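Local coordinates for Lmo2119 protein (Listeria monocytogenes serovar 1/2a, PDB 5HQH) that is of unknown function but carries a YbbR-like domain, a mostly beta-stranded module that forms one piece of a longer signal-peptide-bearing protein, at residues N15-V20 and A52-T57. Numbering follows the deposited sequence.
Sequences NVPVKV and AQQDFT
The end-to-end directions of Val16 to Lys19 and Gln54 to Thr57 differ by 31°, so the two run roughly alongside each other where the YbbR-like domain brings the strand 9-21 next to the connection from helix 44-53 into strand 57-61. Their backbones are still well separated, the CA atoms of Val16 and Gln54 being 8.3 Å apart, and no direct hydrogen bond joins the two segments. Parallel pairing is seen where the Lys19 backbone bonds to Val58 and Ala60, just past the end of segment 52-57. On its other side strand 9-21 pairs with strand 35-42, and there Asn15 and Val16 both face Val36 in a G1 beta bulge, at the corner where the chain turns. Gln54, the first residue to leave the helix, does so with positive phi.

Side chains bridge the gap between the backbones. The Gln54 side chain, its CG roughly opposite the backbone N (chi1 -153°) and its chain extended beyond, reaches across to the bulge, setting OE1 3.6 Å from CD of Pro17 and 4.1 Å from CG1 of Val16. The buried Phe56 ring meets the same methyl obliquely, CE1 lying 4.0 Å from Val16 CG1; Ile13, Leu40 and Val79 also pack on Phe56, while Val38 and Val58 touch Val16, making the pair part of the domain's apolar interior. Farther along, exposed Lys19 lays its aliphatic part across Thr57 at about a right angle, CG to CG2 at 3.9 Å, whereas the Thr57 hydroxyl is bonded to Asp78. A water bridges the Asn15 carbonyl and the Gln54 amide, donating to Asn15 O at 2.9 Å and to Gln54 OE1 at 3.1 Å.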
loop_
_atom_site.group_PDB
_atom_site.type_symbol
_atom_site.label_atom_id
_atom_site.label_comp_id
_atom_site.label_asym_id
_atom_site.label_seq_id
_atom_site.Cartn_x
_atom_site.Cartn_y
_atom_site.Cartn_z
ATOM N N ASN A 15 1.440 -10.722 4.662
ATOM C CA ASN A 15 2.337 -9.882 5.441
ATOM C C ASN A 15 3.211 -8.962 4.618
ATOM O O ASN A 15 4.382 -8.789 4.906
ATOM C CB ASN A 15 3.137 -10.749 6.408
ATOM C CG ASN A 15 2.245 -11.587 7.301
ATOM O OD1 ASN A 15 1.297 -11.071 7.896
ATOM N ND2 ASN A 15 2.529 -12.858 7.389
ATOM N N VAL A 16 2.624 -8.400 3.573
ATOM C CA VAL A 16 3.335 -7.473 2.703
ATOM C C VAL A 16 3.261 -6.066 3.340
ATOM O O VAL A 16 2.176 -5.596 3.673
ATOM C CB VAL A 16 2.683 -7.428 1.330
ATOM C CG1 VAL A 16 3.318 -6.370 0.494
ATOM C CG2 VAL A 16 2.781 -8.764 0.654
ATOM N N PRO A 17 4.403 -5.394 3.508
ATOM C CA PRO A 17 4.359 -4.067 4.129
ATOM C C PRO A 17 3.673 -3.024 3.263
ATOM O O PRO A 17 3.657 -3.127 2.019
ATOM C CB PRO A 17 5.832 -3.735 4.328
ATOM C CG PRO A 17 6.555 -4.531 3.340
ATOM C CD PRO A 17 5.779 -5.796 3.159
ATOM N N VAL A 18 3.123 -2.012 3.919
ATOM C CA VAL A 18 2.507 -0.879 3.244
ATOM C C VAL A 18 3.288 0.396 3.551
ATOM O O VAL A 18 3.442 0.758 4.723
ATOM C CB VAL A 18 1.059 -0.659 3.710
ATOM C CG1 VAL A 18 0.456 0.543 2.984
ATOM C CG2 VAL A 18 0.206 -1.899 3.500
ATOM N N LYS A 19 3.807 1.041 2.515
ATOM C CA LYS A 19 4.498 2.303 2.618
ATOM C C LYS A 19 3.439 3.403 2.628
ATOM O O LYS A 19 2.354 3.245 2.062
ATOM C CB LYS A 19 5.440 2.511 1.417
ATOM C CG LYS A 19 6.475 1.423 1.250
ATOM C CD LYS A 19 7.638 1.594 2.173
ATOM C CE LYS A 19 8.653 0.468 2.010
ATOM N NZ LYS A 19 8.190 -0.778 2.717
ATOM N N VAL A 20 3.752 4.533 3.275
ATOM C CA VAL A 20 2.821 5.650 3.381
ATOM C C VAL A 20 3.547 6.951 3.045
ATOM O O VAL A 20 4.508 7.286 3.696
ATOM C CB VAL A 20 2.224 5.779 4.809
ATOM C CG1 VAL A 20 1.019 6.727 4.762
ATOM C CG2 VAL A 20 1.818 4.427 5.368
ATOM N N ALA A 52 9.383 -14.327 -5.134
ATOM C CA ALA A 52 10.718 -14.560 -4.604
ATOM C C ALA A 52 11.402 -13.284 -4.108
ATOM O O ALA A 52 12.005 -13.270 -3.042
ATOM C CB ALA A 52 11.578 -15.235 -5.651
ATOM N N GLN A 53 11.296 -12.215 -4.893
ATOM C CA GLN A 53 11.974 -10.956 -4.569
ATOM C C GLN A 53 11.121 -9.933 -3.826
ATOM O O GLN A 53 11.669 -9.041 -3.169
ATOM C CB GLN A 53 12.535 -10.320 -5.846
ATOM C CG GLN A 53 13.952 -10.794 -6.205
ATOM C CD GLN A 53 14.038 -12.236 -6.668
ATOM O OE1 GLN A 53 13.543 -12.593 -7.741
ATOM N NE2 GLN A 53 14.695 -13.064 -5.882
ATOM N N GLN A 54 9.795 -10.057 -3.933
ATOM C CA GLN A 54 8.840 -9.121 -3.323
ATOM C C GLN A 54 9.267 -7.676 -3.539
ATOM O O GLN A 54 9.285 -6.850 -2.626
ATOM C CB GLN A 54 8.585 -9.443 -1.849
ATOM C CG GLN A 54 7.223 -8.976 -1.394
ATOM C CD GLN A 54 6.981 -9.202 0.049
ATOM O OE1 GLN A 54 6.933 -8.231 0.823
ATOM N NE2 GLN A 54 6.849 -10.480 0.448
ATOM N N ASP A 55 9.632 -7.395 -4.762
ATOM C CA ASP A 55 10.162 -6.082 -5.118
ATOM C C ASP A 55 9.097 -5.082 -5.574
ATOM O O ASP A 55 9.419 -3.933 -5.932
ATOM C CB ASP A 55 11.357 -6.184 -6.089
ATOM C CG ASP A 55 11.060 -6.936 -7.356
ATOM O OD1 ASP A 55 10.066 -7.685 -7.463
ATOM O OD2 ASP A 55 11.881 -6.834 -8.272
ATOM N N PHE A 56 7.840 -5.504 -5.552
ATOM C CA PHE A 56 6.718 -4.569 -5.771
ATOM C C PHE A 56 6.495 -3.830 -4.464
ATOM O O PHE A 56 6.959 -4.257 -3.398
ATOM C CB PHE A 56 5.466 -5.286 -6.206
ATOM C CG PHE A 56 5.055 -6.422 -5.293
ATOM C CD1 PHE A 56 4.220 -6.182 -4.212
ATOM C CD2 PHE A 56 5.505 -7.733 -5.495
ATOM C CE1 PHE A 56 3.880 -7.205 -3.350
ATOM C CE2 PHE A 56 5.167 -8.746 -4.637
ATOM C CZ PHE A 56 4.320 -8.485 -3.561
ATOM N N THR A 57 5.788 -2.711 -4.554
ATOM C CA THR A 57 5.577 -1.815 -3.414
ATOM C C THR A 57 4.126 -1.476 -3.270
ATOM O O THR A 57 3.548 -0.925 -4.192
ATOM C CB THR A 57 6.341 -0.504 -3.646
ATOM O OG1 THR A 57 7.745 -0.803 -3.838
ATOM C CG2 THR A 57 6.142 0.459 -2.505
HETATM O O HOH W 1 7.028 -9.092 3.804
#